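Local structure of trimethylamine-N-oxide reductase (Haemophilus influenzae, 7L5I) at residues Ser523-Lys528 against Asn595-Phe600; Asn511-Ala516 against Asp589-Glu594. The protein probably reduces S- and N-oxides such as trimethylamine N-oxide at a molybdenum centre carried by two molybdopterin guanine dinucleotides. One frame throughout, in Å; residues are numbered along the deposited sequence.

Contact 1: Ser523-Lys528 against Asn595-Phe600; sequences SVYPMK and NKPLSF
V524 and L598 form an antiparallel hydrogen-bonded pair, the tight centre of this contact. V524 N reaches L598 O at 2.8 Å, and L598 N returns to V524 O at 3.0 Å. Each of these oxygens also takes a CA-H contact, S523 CA on L598 O at 3.0 Å and P597 CA on V524 O. Next along is the non-hydrogen-bonded pair of S523 and S599, whose side chains lie on the sheet face away from V524 and L598. With each OG beside its own backbone N (chi1 -45° and -71°), the two hydroxyls meet at 2.9 Å between S523 OG and S599 OG. On the V524 face, CG2 of that valine touches CE2 of F600 at 4.1 Å, and F591 of helix 588-594 packs against both V524 and L598. P597 lays its CB obliquely against CD1 of the Y525 ring, 3.8 Å away. Before L598 the bridges stop: P526 CD rests on K596 O at 3.5 Å, while N595, at positive phi just after the helix, swings ND2 to within 3.4 Å of K528 CB and also near P526 CG. Its OD1 is held by V37 N of strand 35-40. This end has no backbone bonds between the segments; K596, exposed, points away from 523-528, and at the other end S599 is also exposed. The two-residue strand 598-599 forms the outermost strand of a four-stranded mixed sheet, an antiparallel edge pairing beside strand 523-527.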
loop_
_atom_site.group_PDB
_atom_site.type_symbol
_atom_site.label_atom_id
_atom_site.label_comp_id
_atom_site.label_asym_id
_atom_site.label_seq_id
_atom_site.Cartn_x
_atom_site.Cartn_y
_atom_site.Cartn_z
ATOM N N SER A 523 -12.173 14.654 12.034
ATOM C CA SER A 523 -13.598 14.382 12.142
ATOM C C SER A 523 -13.833 12.940 12.565
ATOM O O SER A 523 -13.034 12.049 12.255
ATOM C CB SER A 523 -14.361 14.593 10.828
ATOM O OG SER A 523 -13.969 15.793 10.190
ATOM N N VAL A 524 -14.975 12.718 13.223
ATOM C CA VAL A 524 -15.557 11.392 13.400
ATOM C C VAL A 524 -16.612 11.221 12.316
ATOM O O VAL A 524 -17.530 12.045 12.192
ATOM C CB VAL A 524 -16.177 11.213 14.788
ATOM C CG1 VAL A 524 -16.693 9.802 14.953
ATOM C CG2 VAL A 524 -15.171 11.549 15.836
ATOM N N TYR A 525 -16.450 10.185 11.503
ATOM C CA TYR A 525 -17.359 9.918 10.398
ATOM C C TYR A 525 -18.295 8.776 10.758
ATOM O O TYR A 525 -17.822 7.666 11.051
ATOM C CB TYR A 525 -16.579 9.547 9.139
ATOM C CG TYR A 525 -15.843 10.632 8.400
ATOM C CD1 TYR A 525 -16.089 11.981 8.613
ATOM C CD2 TYR A 525 -14.904 10.282 7.428
ATOM C CE1 TYR A 525 -15.400 12.946 7.889
ATOM C CE2 TYR A 525 -14.257 11.227 6.703
ATOM C CZ TYR A 525 -14.497 12.551 6.925
ATOM O OH TYR A 525 -13.807 13.492 6.181
ATOM N N PRO A 526 -19.608 8.977 10.728
ATOM C CA PRO A 526 -20.523 7.855 10.895
ATOM C C PRO A 526 -20.539 7.003 9.643
ATOM O O PRO A 526 -20.373 7.507 8.533
ATOM C CB PRO A 526 -21.882 8.540 11.118
ATOM C CG PRO A 526 -21.773 9.795 10.329
ATOM C CD PRO A 526 -20.337 10.236 10.429
ATOM N N MET A 527 -20.736 5.691 9.829
ATOM C CA MET A 527 -20.913 4.771 8.702
ATOM C C MET A 527 -22.249 4.062 8.888
ATOM O O MET A 527 -22.300 2.906 9.309
ATOM C CB MET A 527 -19.746 3.777 8.603
ATOM C CG MET A 527 -18.400 4.413 8.368
ATOM S SD MET A 527 -17.009 3.255 8.419
ATOM C CE MET A 527 -17.458 2.184 7.064
ATOM N N LYS A 528 -23.337 4.769 8.600
ATOM C CA LYS A 528 -24.668 4.253 8.881
ATOM C C LYS A 528 -25.092 3.276 7.786
ATOM O O LYS A 528 -24.812 3.489 6.607
ATOM C CB LYS A 528 -25.664 5.409 8.980
ATOM C CG LYS A 528 -27.077 4.978 9.339
ATOM C CD LYS A 528 -27.964 6.190 9.625
ATOM C CE LYS A 528 -29.421 5.791 9.770
ATOM N NZ LYS A 528 -29.653 4.885 10.922
ATOM N N ASN A 595 -26.246 11.672 12.132
ATOM C CA ASN A 595 -25.678 11.031 10.930
ATOM C C ASN A 595 -24.949 12.030 10.028
ATOM O O ASN A 595 -25.147 12.064 8.812
ATOM C CB ASN A 595 -26.768 10.280 10.156
ATOM C CG ASN A 595 -26.236 9.533 8.934
ATOM O OD1 ASN A 595 -26.821 9.588 7.841
ATOM N ND2 ASN A 595 -25.145 8.805 9.119
ATOM N N LYS A 596 -24.054 12.811 10.625
ATOM C CA LYS A 596 -23.209 13.766 9.929
ATOM C C LYS A 596 -21.787 13.655 10.463
ATOM O O LYS A 596 -21.591 13.278 11.615
ATOM C CB LYS A 596 -23.670 15.221 10.137
ATOM C CG LYS A 596 -25.026 15.576 9.603
ATOM C CD LYS A 596 -25.251 15.070 8.207
ATOM C CE LYS A 596 -26.018 16.077 7.364
ATOM N NZ LYS A 596 -26.596 15.415 6.163
ATOM N N PRO A 597 -20.783 13.991 9.657
ATOM C CA PRO A 597 -19.433 14.139 10.216
ATOM C C PRO A 597 -19.466 15.104 11.395
ATOM O O PRO A 597 -20.168 16.126 11.374
ATOM C CB PRO A 597 -18.618 14.718 9.051
ATOM C CG PRO A 597 -19.391 14.340 7.826
ATOM C CD PRO A 597 -20.837 14.356 8.230
ATOM N N LEU A 598 -18.709 14.769 12.428
ATOM C CA LEU A 598 -18.456 15.638 13.575
ATOM C C LEU A 598 -17.024 16.119 13.443
ATOM O O LEU A 598 -16.097 15.309 13.498
ATOM C CB LEU A 598 -18.646 14.885 14.889
ATOM C CG LEU A 598 -18.357 15.640 16.194
ATOM C CD1 LEU A 598 -19.392 16.732 16.333
ATOM C CD2 LEU A 598 -18.375 14.699 17.354
ATOM N N SER A 599 -16.832 17.420 13.275
ATOM C CA SER A 599 -15.509 17.940 12.966
ATOM C C SER A 599 -14.856 18.678 14.124
ATOM O O SER A 599 -15.528 19.358 14.913
ATOM C CB SER A 599 -15.590 18.842 11.736
ATOM O OG SER A 599 -15.824 18.009 10.608
ATOM N N PHE A 600 -13.538 18.533 14.204
ATOM C CA PHE A 600 -12.664 19.206 15.152
ATOM C C PHE A 600 -11.833 20.236 14.400
ATOM O O PHE A 600 -11.748 20.210 13.176
ATOM C CB PHE A 600 -11.725 18.211 15.830
ATOM C CG PHE A 600 -12.413 17.082 16.533
ATOM C CD1 PHE A 600 -13.271 17.320 17.597
ATOM C CD2 PHE A 600 -12.186 15.778 16.154
ATOM C CE1 PHE A 600 -13.895 16.277 18.249
ATOM C CE2 PHE A 600 -12.807 14.738 16.804
ATOM C CZ PHE A 600 -13.666 14.992 17.861
#

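Contact 2: Asn511-Ala516 against Asp589-Glu594; sequences NDLTMA and DKFWAE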
loop_
_atom_site.group_PDB
_atom_site.type_symbol
_atom_site.label_atom_id
_atom_site.label_comp_id
_atom_site.label_asym_id
_atom_site.label_seq_id
_atom_site.Cartn_x
_atom_site.Cartn_y
_atom_site.Cartn_z
ATOM N N ASN A 511 -23.405 -1.086 10.155
ATOM C CA ASN A 511 -23.181 0.176 10.857
ATOM C C ASN A 511 -21.774 0.205 11.448
ATOM O O ASN A 511 -21.315 -0.800 11.995
ATOM C CB ASN A 511 -24.172 0.371 12.011
ATOM C CG ASN A 511 -25.610 0.440 11.559
ATOM O OD1 ASN A 511 -26.012 1.395 10.904
ATOM N ND2 ASN A 511 -26.402 -0.574 11.915
ATOM N N ASP A 512 -21.118 1.361 11.392
ATOM C CA ASP A 512 -19.728 1.463 11.844
ATOM C C ASP A 512 -19.356 2.929 12.071
ATOM O O ASP A 512 -20.186 3.838 11.962
ATOM C CB ASP A 512 -18.793 0.800 10.835
ATOM C CG ASP A 512 -17.600 0.091 11.495
ATOM O OD1 ASP A 512 -17.163 0.498 12.596
ATOM O OD2 ASP A 512 -17.082 -0.866 10.864
ATOM N N LEU A 513 -18.099 3.139 12.472
ATOM C CA LEU A 513 -17.520 4.453 12.696
ATOM C C LEU A 513 -16.113 4.455 12.128
ATOM O O LEU A 513 -15.445 3.422 12.114
ATOM C CB LEU A 513 -17.378 4.800 14.188
ATOM C CG LEU A 513 -18.628 4.908 15.044
ATOM C CD1 LEU A 513 -18.220 4.823 16.498
ATOM C CD2 LEU A 513 -19.293 6.214 14.720
ATOM N N THR A 514 -15.665 5.620 11.666
ATOM C CA THR A 514 -14.271 5.822 11.284
ATOM C C THR A 514 -13.902 7.279 11.545
ATOM O O THR A 514 -14.682 8.052 12.110
ATOM C CB THR A 514 -14.019 5.375 9.820
ATOM O OG1 THR A 514 -12.591 5.373 9.549
ATOM C CG2 THR A 514 -14.716 6.294 8.827
ATOM N N MET A 515 -12.655 7.624 11.231
ATOM C CA MET A 515 -12.155 8.974 11.400
ATOM C C MET A 515 -11.680 9.530 10.068
ATOM O O MET A 515 -11.232 8.774 9.189
ATOM C CB MET A 515 -10.930 9.066 12.334
ATOM C CG MET A 515 -10.982 8.373 13.640
ATOM S SD MET A 515 -11.695 9.382 14.923
ATOM C CE MET A 515 -10.939 11.019 14.906
ATOM N N ALA A 516 -11.739 10.846 9.954
ATOM C CA ALA A 516 -11.063 11.576 8.894
ATOM C C ALA A 516 -9.574 11.557 9.173
ATOM O O ALA A 516 -9.125 12.033 10.221
ATOM C CB ALA A 516 -11.579 13.006 8.821
ATOM N N ASP A 589 -25.571 8.676 21.182
ATOM C CA ASP A 589 -26.931 8.576 20.661
ATOM C C ASP A 589 -27.264 9.762 19.766
ATOM O O ASP A 589 -27.868 9.595 18.694
ATOM C CB ASP A 589 -27.923 8.489 21.818
ATOM C CG ASP A 589 -29.368 8.471 21.343
ATOM O OD1 ASP A 589 -29.723 7.531 20.606
ATOM O OD2 ASP A 589 -30.147 9.391 21.693
ATOM N N LYS A 590 -26.880 10.964 20.196
ATOM C CA LYS A 590 -27.137 12.174 19.434
ATOM C C LYS A 590 -26.286 12.214 18.182
ATOM O O LYS A 590 -26.781 12.506 17.082
ATOM C CB LYS A 590 -26.873 13.391 20.329
ATOM C CG LYS A 590 -27.165 14.740 19.720
ATOM C CD LYS A 590 -26.883 15.834 20.781
ATOM C CE LYS A 590 -27.875 16.979 20.747
ATOM N NZ LYS A 590 -28.005 17.653 22.085
ATOM N N PHE A 591 -24.997 11.883 18.309
ATOM C CA PHE A 591 -24.142 11.813 17.122
ATOM C C PHE A 591 -24.727 10.859 16.097
ATOM O O PHE A 591 -24.785 11.172 14.900
ATOM C CB PHE A 591 -22.727 11.386 17.522
ATOM C CG PHE A 591 -21.858 10.985 16.363
ATOM C CD1 PHE A 591 -21.153 11.930 15.619
ATOM C CD2 PHE A 591 -21.767 9.661 16.016
ATOM C CE1 PHE A 591 -20.373 11.528 14.530
ATOM C CE2 PHE A 591 -20.996 9.252 14.952
ATOM C CZ PHE A 591 -20.292 10.190 14.210
ATOM N N TRP A 592 -25.153 9.677 16.544
ATOM C CA TRP A 592 -25.603 8.660 15.601
ATOM C C TRP A 592 -26.884 9.094 14.902
ATOM O O TRP A 592 -27.036 8.899 13.690
ATOM C CB TRP A 592 -25.804 7.320 16.318
ATOM C CG TRP A 592 -25.965 6.240 15.332
ATOM C CD1 TRP A 592 -27.120 5.599 14.997
ATOM C CD2 TRP A 592 -24.943 5.715 14.458
ATOM N NE1 TRP A 592 -26.880 4.697 13.987
ATOM C CE2 TRP A 592 -25.553 4.744 13.647
ATOM C CE3 TRP A 592 -23.579 5.970 14.299
ATOM C CZ2 TRP A 592 -24.853 4.029 12.682
ATOM C CZ3 TRP A 592 -22.882 5.261 13.347
ATOM C CH2 TRP A 592 -23.516 4.303 12.547
ATOM N N ALA A 593 -27.803 9.717 15.655
ATOM C CA ALA A 593 -29.060 10.187 15.069
ATOM C C ALA A 593 -28.822 11.286 14.055
ATOM O O ALA A 593 -29.521 11.365 13.036
ATOM C CB ALA A 593 -29.986 10.683 16.179
ATOM N N GLU A 594 -27.885 12.193 14.335
ATOM C CA GLU A 594 -27.596 13.277 13.405
ATOM C C GLU A 594 -27.000 12.770 12.095
ATOM O O GLU A 594 -27.252 13.360 11.042
ATOM C CB GLU A 594 -26.679 14.292 14.095
ATOM C CG GLU A 594 -27.381 14.990 15.280
ATOM C CD GLU A 594 -26.559 16.062 16.014
ATOM O OE1 GLU A 594 -25.337 15.882 16.280
ATOM O OE2 GLU A 594 -27.177 17.096 16.353
HETATM O O HOH W 1 -28.225 2.516 11.777
#
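N511 OD1 is gripped by a water at 2.6 Å, which donates to it, and by the backbone N of Q529. The same water weakly accepts from W592 NE1 at 3.4 Å, bridging the amide to the indole. N511 OD1 and the water both lie in the plane of the indole, at its edge, and OD1 comes within 3.4 Å of W592 CZ2; the amide stands 79° from the ring plane. ND2 of the same amide binds E563 OE1, fixing both ends. With CG opposite the backbone N (chi1 -168°), the indole carries its six-membered ring to the strand. There D512 O meets the edge at W592 CZ3, 3.3 Å away. L513 CD2 packs on F591 CE2 at 3.5 Å and reaches W592 CZ3 at 4.0 Å, touching both aromatics. D512 points its CB away from the helix; its carboxylate takes the backbone N-H of L150 (OD1) and H151 (OD2), and OD1 also accepts L513 N at 2.8 Å. Strand 512-515 and helix 589-594 run nearly perpendicular (92°), their axes 11.6 Å apart; helix 563-580 lines the junction through L567, Y571 and M564, while strand 523-527 pairs with 512-515.

Overall arrangement
From the N terminus, the chain first lays down 511-516, turns, and returns as 523-528, the two strands being neighbours in one sheet through bonds such as Y525 N to T514 O. A largely helical excursion follows before the chain comes back as helix 588-594, where contact 2 closes a loop of 72 residues. Strand 598-599 comes directly after, and contact 1 closes a loop of 66 residues on the second strand. The loops cross rather than nest, since their segments alternate along the chain. Together the contacts tie the helix and the edge strand after it to successive strands of one sheet, with F591 shared between L513 and V524.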